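PDB 5UFA: oxidoreductase from Neisseria gonorrhoeae, which probably shuttles electrons between NADP(H) and ferredoxin or a similar carrier through its bound FAD. Local coordinates for residues 158-163 / 192-197; 78-83 / 130-135; 125-130 / 153-158. One frame throughout, in Å; residues are numbered along the deposited sequence.

Contact 1: residues 158-163 / 192-197. With NAP (NADP nicotinamide-adenine-dinucleotide phosphate), chain E.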
loop_
_atom_site.group_PDB
_atom_site.type_symbol
_atom_site.label_atom_id
_atom_site.label_comp_id
_atom_site.label_asym_id
_atom_site.label_seq_id
_atom_site.Cartn_x
_atom_site.Cartn_y
_atom_site.Cartn_z
ATOM N N SER A 158 -8.395 7.913 9.244
ATOM C CA SER A 158 -9.401 8.575 10.070
ATOM C C SER A 158 -9.120 10.063 10.241
ATOM O O SER A 158 -10.056 10.872 10.233
ATOM C CB SER A 158 -9.504 7.891 11.431
ATOM O OG SER A 158 -10.124 6.625 11.276
ATOM N N PHE A 159 -7.860 10.447 10.424
ATOM C CA PHE A 159 -7.533 11.839 10.709
ATOM C C PHE A 159 -6.354 12.284 9.862
ATOM O O PHE A 159 -5.470 11.473 9.554
ATOM C CB PHE A 159 -7.204 12.043 12.197
ATOM C CG PHE A 159 -8.372 11.785 13.113
ATOM C CD1 PHE A 159 -8.599 10.520 13.629
ATOM C CD2 PHE A 159 -9.254 12.810 13.446
ATOM C CE1 PHE A 159 -9.676 10.284 14.473
ATOM C CE2 PHE A 159 -10.337 12.576 14.301
ATOM C CZ PHE A 159 -10.548 11.311 14.811
ATOM N N PRO A 160 -6.311 13.570 9.480
ATOM C CA PRO A 160 -5.266 14.037 8.537
ATOM C C PRO A 160 -3.833 13.865 9.035
ATOM O O PRO A 160 -2.909 13.813 8.211
ATOM C CB PRO A 160 -5.615 15.519 8.338
ATOM C CG PRO A 160 -6.479 15.892 9.500
ATOM C CD PRO A 160 -7.235 14.650 9.866
ATOM N N GLU A 161 -3.608 13.831 10.355
ATOM C CA GLU A 161 -2.269 13.563 10.885
ATOM C C GLU A 161 -1.754 12.191 10.504
ATOM O O GLU A 161 -0.560 11.934 10.649
ATOM C CB GLU A 161 -2.238 13.686 12.401
ATOM C CG GLU A 161 -2.459 15.088 12.895
ATOM C CD GLU A 161 -3.923 15.417 13.030
ATOM O OE1 GLU A 161 -4.229 16.502 13.570
ATOM O OE2 GLU A 161 -4.762 14.614 12.547
ATOM N N GLU A 162 -2.630 11.287 10.087
ATOM C CA GLU A 162 -2.218 9.959 9.672
ATOM C C GLU A 162 -1.853 9.899 8.199
ATOM O O GLU A 162 -1.319 8.880 7.754
ATOM C CB GLU A 162 -3.333 8.940 9.990
ATOM C CG GLU A 162 -3.757 8.946 11.475
ATOM C CD GLU A 162 -4.873 7.947 11.813
ATOM O OE1 GLU A 162 -6.006 8.107 11.283
ATOM O OE2 GLU A 162 -4.621 7.032 12.639
ATOM N N LEU A 163 -2.087 10.975 7.447
ATOM C CA LEU A 163 -1.690 11.047 6.040
ATOM C C LEU A 163 -0.215 11.435 5.971
ATOM O O LEU A 163 0.163 12.524 5.542
ATOM C CB LEU A 163 -2.553 12.056 5.287
ATOM C CG LEU A 163 -4.067 11.890 5.178
ATOM C CD1 LEU A 163 -4.722 13.196 4.727
ATOM C CD2 LEU A 163 -4.368 10.769 4.193
ATOM N N THR A 192 -11.841 10.083 7.319
ATOM C CA THR A 192 -13.194 9.618 7.611
ATOM C C THR A 192 -13.791 10.191 8.888
ATOM O O THR A 192 -15.020 10.149 9.041
ATOM C CB THR A 192 -13.211 8.097 7.703
ATOM O OG1 THR A 192 -12.165 7.667 8.589
ATOM C CG2 THR A 192 -12.949 7.518 6.318
ATOM N N ARG A 193 -12.961 10.697 9.814
ATOM C CA ARG A 193 -13.432 11.215 11.095
ATOM C C ARG A 193 -13.077 12.666 11.359
ATOM O O ARG A 193 -13.319 13.145 12.473
ATOM C CB ARG A 193 -12.896 10.352 12.232
ATOM C CG ARG A 193 -13.334 8.954 12.071
ATOM C CD ARG A 193 -12.995 8.080 13.231
ATOM N NE ARG A 193 -13.791 6.882 13.112
ATOM C CZ ARG A 193 -13.549 5.753 13.745
ATOM N NH1 ARG A 193 -12.439 5.613 14.446
ATOM N NH2 ARG A 193 -14.362 4.730 13.578
ATOM N N ALA A 194 -12.485 13.368 10.397
ATOM C CA ALA A 194 -12.277 14.806 10.513
ATOM C C ALA A 194 -12.101 15.377 9.114
ATOM O O ALA A 194 -11.730 14.666 8.173
ATOM C CB ALA A 194 -11.072 15.146 11.395
ATOM N N ALA A 195 -12.338 16.679 8.999
ATOM C CA ALA A 195 -12.188 17.369 7.730
ATOM C C ALA A 195 -10.728 17.384 7.295
ATOM O O ALA A 195 -9.809 17.373 8.117
ATOM C CB ALA A 195 -12.709 18.800 7.844
ATOM N N ASN A 196 -10.525 17.365 5.980
ATOM C CA ASN A 196 -9.233 17.621 5.380
ATOM C C ASN A 196 -9.519 18.533 4.197
ATOM O O ASN A 196 -10.529 18.354 3.495
ATOM C CB ASN A 196 -8.472 16.334 4.953
ATOM C CG ASN A 196 -8.888 15.793 3.567
ATOM O OD1 ASN A 196 -8.412 16.260 2.532
ATOM N ND2 ASN A 196 -9.740 14.763 3.559
ATOM N N PRO A 197 -8.670 19.534 3.974
ATOM C CA PRO A 197 -9.003 20.533 2.952
ATOM C C PRO A 197 -8.868 19.998 1.543
ATOM O O PRO A 197 -9.759 20.218 0.711
ATOM C CB PRO A 197 -8.008 21.660 3.244
ATOM C CG PRO A 197 -6.829 20.959 3.850
ATOM C CD PRO A 197 -7.378 19.805 4.629
HETATM P PA NAP E . -8.381 1.190 10.114
HETATM O O1A NAP E . -8.530 0.126 9.107
HETATM O O2A NAP E . -9.261 0.909 11.355
HETATM O O5B NAP E . -8.788 2.640 9.497
HETATM C C5B NAP E . -8.155 3.158 8.314
HETATM C C4B NAP E . -9.254 3.615 7.392
HETATM O O4B NAP E . -10.059 2.489 6.958
HETATM C C3B NAP E . -10.242 4.619 7.989
HETATM O O3B NAP E . -10.525 5.598 6.995
HETATM C C2B NAP E . -11.487 3.761 8.218
HETATM O O2B NAP E . -12.745 4.463 8.288
HETATM C C1B NAP E . -11.416 2.878 6.987
HETATM N N9A NAP E . -12.279 1.707 7.065
HETATM C C8A NAP E . -12.415 0.847 8.122
HETATM N N7A NAP E . -13.290 -0.110 7.927
HETATM C C5A NAP E . -13.773 0.143 6.652
HETATM C C6A NAP E . -14.770 -0.478 5.877
HETATM N N6A NAP E . -15.481 -1.530 6.285
HETATM N N1A NAP E . -15.047 0.055 4.666
HETATM C C2A NAP E . -14.372 1.139 4.271
HETATM N N3A NAP E . -13.412 1.810 4.916
HETATM C C4A NAP E . -13.158 1.259 6.107
HETATM O O3 NAP E . -6.851 1.247 10.538
HETATM P PN NAP E . -6.069 2.224 11.528
HETATM O O1N NAP E . -4.675 2.405 11.068
HETATM O O2N NAP E . -6.906 3.426 11.738
HETATM O O5D NAP E . -6.024 1.297 12.820
HETATM C C5D NAP E . -5.138 1.572 13.927
HETATM C C4D NAP E . -5.579 0.778 15.136
HETATM O O4D NAP E . -6.819 1.312 15.658
HETATM C C3D NAP E . -5.845 -0.708 14.892
HETATM O O3D NAP E . -5.567 -1.442 16.074
HETATM C C2D NAP E . -7.349 -0.735 14.641
HETATM O O2D NAP E . -7.925 -2.023 14.827
HETATM C C1D NAP E . -7.804 0.307 15.661
HETATM N N1N NAP E . -9.143 0.946 15.303
HETATM C C2N NAP E . -9.051 2.062 14.559
HETATM C C3N NAP E . -10.196 2.705 14.133
HETATM C C7N NAP E . -10.100 3.886 13.220
HETATM O O7N NAP E . -11.120 4.477 12.895
HETATM N N7N NAP E . -8.896 4.258 12.809
HETATM C C4N NAP E . -11.429 2.187 14.509
HETATM C C5N NAP E . -11.492 1.038 15.277
HETATM C C6N NAP E . -10.330 0.424 15.669
HETATM P P2B NAP E . -13.347 4.891 9.737
HETATM O O1X NAP E . -12.413 5.891 10.344
HETATM O O2X NAP E . -14.757 5.405 9.416
HETATM O O3X NAP E . -13.449 3.637 10.617
#
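S158 and T192 follow the C-terminal ends of parallel strands 150-157 and 184-191 and help form the site for the 2'-phosphate of NADP. T192 OG1 donates to NAP O1X at 2.5 Å and accepts from the ribose hydroxyl NAP O3B at 3.1 Å. Its hydroxyl reaches both because chi1 of 50° tucks OG1 between the two backbone branches. S158 OG comes to 2.6 Å from the same NAP O1X, though its single proton could instead serve the nicotinamide oxygen.

The two loops are tied by R193 N, which donates to S158 O at 2.9 Å. From there R193 runs extended along the phosphate, and NAP O1X lies 3.2 Å above one face of its guanidinium, nearer the NE side than the centre. How R193 meets the carboxamide is doubtful, as those atoms are modelled too close together. Farther out, F159 lays a ring face over R193 CB, 4.0 Å from the ring centroid to that carbon in a CH-pi contact, while A194 CB touches F159 CD2 at 3.6 Å. E162 OE1 accepts from F159 N, bracing the turn.

The T192 hydroxyl, probably that of S158, and the guanidinium face thus gather round NAP O1X, a chemistry consistent with preference for NADP over NAD, which lacks this phosphate.

Contact 2: residues 78-83 / 130-135. With FAD (flavin-adenine dinucleotide), chain D.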
loop_
_atom_site.group_PDB
_atom_site.type_symbol
_atom_site.label_atom_id
_atom_site.label_comp_id
_atom_site.label_asym_id
_atom_site.label_seq_id
_atom_site.Cartn_x
_atom_site.Cartn_y
_atom_site.Cartn_z
ATOM N N GLU A 78 12.491 -0.487 2.772
ATOM C CA GLU A 78 11.762 0.455 3.604
ATOM C C GLU A 78 10.381 -0.111 3.890
ATOM O O GLU A 78 9.807 -0.794 3.037
ATOM C CB GLU A 78 11.669 1.808 2.889
ATOM C CG GLU A 78 11.207 2.939 3.747
ATOM C CD GLU A 78 11.322 4.294 3.052
ATOM O OE1 GLU A 78 10.514 5.195 3.425
ATOM O OE2 GLU A 78 12.205 4.449 2.154
ATOM N N TYR A 79 9.864 0.135 5.102
ATOM C CA TYR A 79 8.548 -0.372 5.505
ATOM C C TYR A 79 7.779 0.667 6.309
ATOM O O TYR A 79 8.353 1.608 6.862
ATOM C CB TYR A 79 8.649 -1.646 6.325
ATOM C CG TYR A 79 9.384 -2.726 5.614
ATOM C CD1 TYR A 79 10.765 -2.856 5.765
ATOM C CD2 TYR A 79 8.722 -3.610 4.775
ATOM C CE1 TYR A 79 11.462 -3.844 5.120
ATOM C CE2 TYR A 79 9.425 -4.620 4.108
ATOM C CZ TYR A 79 10.801 -4.724 4.297
ATOM O OH TYR A 79 11.534 -5.691 3.659
ATOM N N PHE A 80 6.465 0.459 6.405
ATOM C CA PHE A 80 5.554 1.399 7.052
ATOM C C PHE A 80 4.615 0.630 7.976
ATOM O O PHE A 80 3.840 -0.216 7.513
ATOM C CB PHE A 80 4.776 2.192 5.994
ATOM C CG PHE A 80 3.641 3.002 6.546
ATOM C CD1 PHE A 80 3.794 3.749 7.708
ATOM C CD2 PHE A 80 2.407 3.007 5.903
ATOM C CE1 PHE A 80 2.741 4.487 8.211
ATOM C CE2 PHE A 80 1.360 3.742 6.398
ATOM C CZ PHE A 80 1.528 4.486 7.556
ATOM N N ALA A 81 4.672 0.918 9.281
ATOM C CA ALA A 81 3.967 0.089 10.256
ATOM C C ALA A 81 3.055 0.909 11.156
ATOM O O ALA A 81 3.466 1.941 11.692
ATOM C CB ALA A 81 4.960 -0.702 11.115
ATOM N N VAL A 82 1.831 0.421 11.353
ATOM C CA VAL A 82 0.926 0.958 12.372
ATOM C C VAL A 82 1.179 0.202 13.672
ATOM O O VAL A 82 1.088 -1.032 13.710
ATOM C CB VAL A 82 -0.543 0.825 11.933
ATOM C CG1 VAL A 82 -1.498 1.350 13.006
ATOM C CG2 VAL A 82 -0.773 1.546 10.597
ATOM N N LEU A 83 1.482 0.932 14.746
ATOM C CA LEU A 83 1.718 0.289 16.040
ATOM C C LEU A 83 0.387 -0.092 16.680
ATOM O O LEU A 83 -0.437 0.780 16.987
ATOM C CB LEU A 83 2.525 1.201 16.954
ATOM C CG LEU A 83 3.886 1.624 16.396
ATOM C CD1 LEU A 83 4.667 2.420 17.446
ATOM C CD2 LEU A 83 4.681 0.409 15.910
ATOM N N SER A 130 -2.326 1.609 6.540
ATOM C CA SER A 130 -1.014 1.169 6.079
ATOM C C SER A 130 -1.072 0.440 4.745
ATOM O O SER A 130 -0.027 0.216 4.133
ATOM C CB SER A 130 -0.370 0.263 7.127
ATOM O OG SER A 130 -1.254 -0.774 7.506
ATOM N N GLY A 131 -2.262 0.114 4.249
ATOM C CA GLY A 131 -2.353 -0.490 2.928
ATOM C C GLY A 131 -1.859 0.397 1.796
ATOM O O GLY A 131 -1.834 -0.059 0.645
ATOM N N ILE A 132 -1.486 1.651 2.090
ATOM C CA ILE A 132 -0.890 2.507 1.070
ATOM C C ILE A 132 0.482 1.993 0.682
ATOM O O ILE A 132 0.936 2.226 -0.444
ATOM C CB ILE A 132 -0.797 3.968 1.558
ATOM C CG1 ILE A 132 -0.491 4.901 0.390
ATOM C CG2 ILE A 132 0.278 4.130 2.623
ATOM C CD1 ILE A 132 -0.470 6.417 0.769
ATOM N N ALA A 133 1.127 1.250 1.581
ATOM C CA ALA A 133 2.531 0.881 1.414
ATOM C C ALA A 133 2.848 0.249 0.056
ATOM O O ALA A 133 3.756 0.746 -0.634
ATOM C CB ALA A 133 2.938 -0.022 2.589
ATOM N N PRO A 134 2.181 -0.823 -0.387
ATOM C CA PRO A 134 2.568 -1.410 -1.680
ATOM C C PRO A 134 2.399 -0.450 -2.831
ATOM O O PRO A 134 3.180 -0.493 -3.794
ATOM C CB PRO A 134 1.642 -2.627 -1.819
ATOM C CG PRO A 134 0.476 -2.307 -0.943
ATOM C CD PRO A 134 0.995 -1.485 0.185
ATOM N N PHE A 135 1.411 0.433 -2.759
ATOM C CA PHE A 135 1.200 1.336 -3.877
ATOM C C PHE A 135 2.336 2.346 -3.990
ATOM O O PHE A 135 2.687 2.752 -5.102
ATOM C CB PHE A 135 -0.168 2.019 -3.736
ATOM C CG PHE A 135 -1.320 1.047 -3.766
ATOM C CD1 PHE A 135 -1.314 -0.015 -4.652
ATOM C CD2 PHE A 135 -2.396 1.183 -2.916
ATOM C CE1 PHE A 135 -2.355 -0.931 -4.682
ATOM C CE2 PHE A 135 -3.451 0.288 -2.953
ATOM C CZ PHE A 135 -3.428 -0.779 -3.839
HETATM P PA FAD D . -1.226 -8.580 15.589
HETATM O O1A FAD D . -1.382 -9.666 16.594
HETATM O O2A FAD D . -0.464 -9.167 14.362
HETATM O O5B FAD D . -2.598 -7.908 15.113
HETATM C C5B FAD D . -3.578 -7.534 16.098
HETATM C C4B FAD D . -4.740 -6.873 15.399
HETATM O O4B FAD D . -4.392 -5.518 15.045
HETATM C C3B FAD D . -5.135 -7.512 14.081
HETATM O O3B FAD D . -5.957 -8.662 14.259
HETATM C C2B FAD D . -5.868 -6.371 13.386
HETATM O O2B FAD D . -7.222 -6.310 13.822
HETATM C C1B FAD D . -5.027 -5.162 13.825
HETATM N N9A FAD D . -3.999 -4.763 12.857
HETATM C C8A FAD D . -2.809 -5.396 12.606
HETATM N N7A FAD D . -2.069 -4.802 11.701
HETATM C C5A FAD D . -2.822 -3.697 11.334
HETATM C C6A FAD D . -2.573 -2.632 10.450
HETATM N N6A FAD D . -1.441 -2.489 9.754
HETATM N N1A FAD D . -3.518 -1.674 10.335
HETATM C C2A FAD D . -4.631 -1.786 11.063
HETATM N N3A FAD D . -4.973 -2.740 11.930
HETATM C C4A FAD D . -4.020 -3.666 12.027
HETATM N N1 FAD D . 1.104 -4.068 8.830
HETATM C C2 FAD D . 1.603 -2.814 8.662
HETATM O O2 FAD D . 1.528 -1.971 9.558
HETATM N N3 FAD D . 2.165 -2.456 7.445
HETATM C C4 FAD D . 2.248 -3.259 6.320
HETATM O O4 FAD D . 2.788 -2.842 5.294
HETATM C C4X FAD D . 1.648 -4.578 6.499
HETATM N N5 FAD D . 1.539 -5.351 5.458
HETATM C C5X FAD D . 0.868 -6.555 5.612
HETATM C C6 FAD D . 0.736 -7.399 4.508
HETATM C C7 FAD D . 0.119 -8.640 4.623
HETATM C C7M FAD D . 0.048 -9.550 3.428
HETATM C C8 FAD D . -0.394 -9.047 5.864
HETATM C C8M FAD D . -1.028 -10.409 6.026
HETATM C C9 FAD D . -0.285 -8.197 6.962
HETATM C C9A FAD D . 0.341 -6.961 6.847
HETATM N N10 FAD D . 0.483 -6.098 7.941
HETATM C C10 FAD D . 1.117 -4.893 7.798
HETATM C "C1'" FAD D . 0.173 -6.609 9.277
HETATM C "C2'" FAD D . 1.428 -7.015 10.034
HETATM O "O2'" FAD D . 1.947 -8.228 9.482
HETATM C "C3'" FAD D . 1.120 -7.179 11.524
HETATM O "O3'" FAD D . -0.152 -7.817 11.646
HETATM C "C4'" FAD D . 1.142 -5.849 12.287
HETATM O "O4'" FAD D . 2.468 -5.312 12.252
HETATM C "C5'" FAD D . 0.667 -5.952 13.722
HETATM O "O5'" FAD D . 1.374 -7.050 14.334
HETATM P P FAD D . 1.243 -7.170 15.934
HETATM O O1P FAD D . 1.699 -5.982 16.701
HETATM O O2P FAD D . 1.990 -8.400 16.380
HETATM O O3P FAD D . -0.311 -7.422 16.187
#
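F80 and S130 meet beside the flavin, where the FAD-binding antiparallel barrel faces the NADP-binding Rossmann-like domain. The strand 78-82 offers its backbone to the pyrimidine edge of the isoalloxazine: FAD N3 donates to F80 O at 2.8 Å, and V82 N donates to FAD O2 at 3.0 Å. Across from it, S130 OG accepts from the adenine amino group, FAD N6A, also at 2.8 Å. FAD is folded back, its adenine amino group beside the pyrimidine end of the flavin. The backbone bonds to the flavin thus come from 78-83, and the side-chain bond to the adenine from S130.

Behind these polar contacts the two segments pack without a single direct hydrogen bond. The F80 ring, swung anti to its own backbone N (chi1 169°), brings CE2 to 3.5 Å from S130 CA and meets the I132 CG2 methyl at an oblique angle. V82 CG2 rests on S130 CB, 3.7 Å away, on the carbon that carries the adenine-binding hydroxyl. The serine is therefore packed at CA by the F80 ring and at CB by the valine methyl.

Next comes the support of each piece. F165 stacks edge-to-face on the F80 ring, and strand 32-38 pairs with the backbone of Y79 and A81. On the other segment, A133 N bonds back to S130 O, closing the turn that leads into helix 133-138. That turn places the A133 methyl beside the flavin, with CB 3.9 Å from FAD O4.

Contact 3: residues 125-130 / 153-158. With NAP (NADP nicotinamide-adenine-dinucleotide phosphate), chain E.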
loop_
_atom_site.group_PDB
_atom_site.type_symbol
_atom_site.label_atom_id
_atom_site.label_comp_id
_atom_site.label_asym_id
_atom_site.label_seq_id
_atom_site.Cartn_x
_atom_site.Cartn_y
_atom_site.Cartn_z
ATOM N N MET A 125 -5.811 3.111 -7.461
ATOM C CA MET A 125 -5.418 2.342 -6.283
ATOM C C MET A 125 -6.186 2.860 -5.058
ATOM O O MET A 125 -6.127 4.050 -4.742
ATOM C CB MET A 125 -3.908 2.432 -6.072
ATOM C CG MET A 125 -3.088 1.894 -7.248
ATOM S SD MET A 125 -1.340 2.382 -7.261
ATOM C CE MET A 125 -1.427 4.154 -7.397
ATOM N N LEU A 126 -6.916 1.969 -4.386
ATOM C CA LEU A 126 -7.739 2.299 -3.221
ATOM C C LEU A 126 -7.188 1.596 -1.980
ATOM O O LEU A 126 -7.091 0.361 -1.947
ATOM C CB LEU A 126 -9.192 1.888 -3.462
ATOM C CG LEU A 126 -9.851 2.391 -4.756
ATOM C CD1 LEU A 126 -11.101 1.608 -5.080
ATOM C CD2 LEU A 126 -10.192 3.882 -4.620
ATOM N N CYS A 127 -6.867 2.370 -0.948
ATOM C CA CYS A 127 -6.280 1.801 0.257
ATOM C C CYS A 127 -6.766 2.506 1.525
ATOM O O CYS A 127 -7.276 3.637 1.503
ATOM C CB CYS A 127 -4.757 1.856 0.173
ATOM S SG CYS A 127 -4.147 3.483 -0.230
ATOM N N THR A 128 -6.587 1.808 2.647
ATOM C CA THR A 128 -6.832 2.345 3.979
ATOM C C THR A 128 -5.577 2.186 4.819
ATOM O O THR A 128 -4.877 1.171 4.709
ATOM C CB THR A 128 -7.984 1.630 4.696
ATOM O OG1 THR A 128 -7.564 0.311 5.058
ATOM C CG2 THR A 128 -9.206 1.560 3.824
ATOM N N GLY A 129 -5.289 3.198 5.642
ATOM C CA GLY A 129 -4.251 3.061 6.645
ATOM C C GLY A 129 -2.930 2.688 6.023
ATOM O O GLY A 129 -2.455 3.342 5.089
ATOM N N SER A 130 -2.326 1.609 6.540
ATOM C CA SER A 130 -1.014 1.169 6.079
ATOM C C SER A 130 -1.072 0.440 4.745
ATOM O O SER A 130 -0.027 0.216 4.133
ATOM C CB SER A 130 -0.370 0.263 7.127
ATOM O OG SER A 130 -1.254 -0.774 7.506
ATOM N N LEU A 153 -4.314 7.536 -6.774
ATOM C CA LEU A 153 -4.148 6.909 -5.473
ATOM C C LEU A 153 -5.085 7.596 -4.499
ATOM O O LEU A 153 -4.938 8.800 -4.235
ATOM C CB LEU A 153 -2.690 6.962 -4.997
ATOM C CG LEU A 153 -2.338 6.441 -3.585
ATOM C CD1 LEU A 153 -2.780 5.003 -3.371
ATOM C CD2 LEU A 153 -0.839 6.519 -3.351
ATOM N N ILE A 154 -6.060 6.832 -3.996
ATOM C CA ILE A 154 -7.007 7.276 -2.977
ATOM C C ILE A 154 -6.692 6.551 -1.671
ATOM O O ILE A 154 -6.733 5.312 -1.602
ATOM C CB ILE A 154 -8.462 7.055 -3.420
ATOM C CG1 ILE A 154 -8.834 8.040 -4.540
ATOM C CG2 ILE A 154 -9.413 7.205 -2.245
ATOM C CD1 ILE A 154 -8.805 7.483 -5.908
ATOM N N HIS A 155 -6.380 7.334 -0.639
ATOM C CA HIS A 155 -5.887 6.846 0.646
ATOM C C HIS A 155 -6.853 7.257 1.750
ATOM O O HIS A 155 -7.056 8.454 1.975
ATOM C CB HIS A 155 -4.504 7.428 0.934
ATOM C CG HIS A 155 -3.849 6.856 2.153
ATOM N ND1 HIS A 155 -2.956 7.569 2.922
ATOM C CD2 HIS A 155 -3.946 5.628 2.721
ATOM C CE1 HIS A 155 -2.533 6.804 3.912
ATOM N NE2 HIS A 155 -3.120 5.622 3.814
ATOM N N SER A 156 -7.425 6.281 2.455
ATOM C CA SER A 156 -8.410 6.559 3.500
ATOM C C SER A 156 -7.784 6.336 4.871
ATOM O O SER A 156 -7.286 5.239 5.162
ATOM C CB SER A 156 -9.655 5.683 3.351
ATOM O OG SER A 156 -10.603 5.996 4.365
ATOM N N VAL A 157 -7.815 7.377 5.706
ATOM C CA VAL A 157 -7.418 7.306 7.107
ATOM C C VAL A 157 -8.452 8.073 7.923
ATOM O O VAL A 157 -9.268 8.823 7.384
ATOM C CB VAL A 157 -6.011 7.894 7.347
ATOM C CG1 VAL A 157 -4.961 7.129 6.571
ATOM C CG2 VAL A 157 -6.012 9.355 6.963
ATOM N N SER A 158 -8.395 7.913 9.244
ATOM C CA SER A 158 -9.401 8.575 10.070
ATOM C C SER A 158 -9.120 10.063 10.241
ATOM O O SER A 158 -10.056 10.872 10.233
ATOM C CB SER A 158 -9.504 7.891 11.431
ATOM O OG SER A 158 -10.124 6.625 11.276
HETATM P PA NAP E . -8.381 1.190 10.114
HETATM O O1A NAP E . -8.530 0.126 9.107
HETATM O O2A NAP E . -9.261 0.909 11.355
HETATM O O5B NAP E . -8.788 2.640 9.497
HETATM C C5B NAP E . -8.155 3.158 8.314
HETATM C C4B NAP E . -9.254 3.615 7.392
HETATM O O4B NAP E . -10.059 2.489 6.958
HETATM C C3B NAP E . -10.242 4.619 7.989
HETATM O O3B NAP E . -10.525 5.598 6.995
HETATM C C2B NAP E . -11.487 3.761 8.218
HETATM O O2B NAP E . -12.745 4.463 8.288
HETATM C C1B NAP E . -11.416 2.878 6.987
HETATM N N9A NAP E . -12.279 1.707 7.065
HETATM C C8A NAP E . -12.415 0.847 8.122
HETATM N N7A NAP E . -13.290 -0.110 7.927
HETATM C C5A NAP E . -13.773 0.143 6.652
HETATM C C6A NAP E . -14.770 -0.478 5.877
HETATM N N6A NAP E . -15.481 -1.530 6.285
HETATM N N1A NAP E . -15.047 0.055 4.666
HETATM C C2A NAP E . -14.372 1.139 4.271
HETATM N N3A NAP E . -13.412 1.810 4.916
HETATM C C4A NAP E . -13.158 1.259 6.107
HETATM O O3 NAP E . -6.851 1.247 10.538
HETATM P PN NAP E . -6.069 2.224 11.528
HETATM O O1N NAP E . -4.675 2.405 11.068
HETATM O O2N NAP E . -6.906 3.426 11.738
HETATM O O5D NAP E . -6.024 1.297 12.820
HETATM C C5D NAP E . -5.138 1.572 13.927
HETATM C C4D NAP E . -5.579 0.778 15.136
HETATM O O4D NAP E . -6.819 1.312 15.658
HETATM C C3D NAP E . -5.845 -0.708 14.892
HETATM O O3D NAP E . -5.567 -1.442 16.074
HETATM C C2D NAP E . -7.349 -0.735 14.641
HETATM O O2D NAP E . -7.925 -2.023 14.827
HETATM C C1D NAP E . -7.804 0.307 15.661
HETATM N N1N NAP E . -9.143 0.946 15.303
HETATM C C2N NAP E . -9.051 2.062 14.559
HETATM C C3N NAP E . -10.196 2.705 14.133
HETATM C C7N NAP E . -10.100 3.886 13.220
HETATM O O7N NAP E . -11.120 4.477 12.895
HETATM N N7N NAP E . -8.896 4.258 12.809
HETATM C C4N NAP E . -11.429 2.187 14.509
HETATM C C5N NAP E . -11.492 1.038 15.277
HETATM C C6N NAP E . -10.330 0.424 15.669
HETATM P P2B NAP E . -13.347 4.891 9.737
HETATM O O1X NAP E . -12.413 5.891 10.344
HETATM O O2X NAP E . -14.757 5.405 9.416
HETATM O O3X NAP E . -13.449 3.637 10.617
#
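H155 reaches from its strand to the end of the neighbouring one: NE2 donates to G129 O at 2.7 Å, with an N-H...O angle of 162°. The oxygen lies near the ring plane and is met on a lone pair in the carbonyl plane, so the imidazole is gripped edge-on and its rotation is fixed by this bond. The donor role puts a proton on NE2. CG stands anti to the backbone N (chi1 -173°), which swings the ring along the strand toward G129.

Next to the histidine on the same sheet face, C127 SG approaches the ring obliquely, 3.7 Å from H155 CD2, and lies equally far from L153 CD1. M125 crosses L153 at a slant, its terminal CE set against L153 CB at 3.9 Å. The reverse face is built differently. L126 and I154 run alongside each other in the same direction, with L126 CD2 3.8 Å from I154 CB. Farther along that face T128 and S156 meet the ligand: S156 OG hydrogen-bonds to the ribose hydroxyl NAP O3B at 2.7 Å, and T128 CB abuts NAP O4B, while T128 OG1 itself bonds to N234 N.

Parallel pairing underlies all this, from I154 N on M125 O to G129 N on S156 O. G129, with a positive phi, then turns the chain into the glycine-rich loop of this reductase family.

Strands 122-128 and 150-157 are the centre of the parallel Rossmann-like sheet, flanked by strands 227-233 and 184-191. Helix 133-138 covers M125, C127 and L153 through F135, while helix 235-247 covers L126 and T128 on the other face.

The centre of contact 3 is about 10 Å from that of contact 2 and about 11 Å from that of contact 1; contacts 1 and 2, about 17 Å apart between centres, do not touch. The chain runs from barrel segment 78-83 through 125-130 into 130-135, then 153-158 into 158-163, and last 192-197, interleaving contacts 2 and 3. S130, just after strand 122-128, is shared by contacts 3 and 2; S158, just after strand 150-157, by contacts 3 and 1. FAD at the domain boundary thus adjoins NADP, held by the strand ends of contact 3 and the loops of contact 1, but the nicotinamide as modelled is not placed to exchange hydride with the flavin.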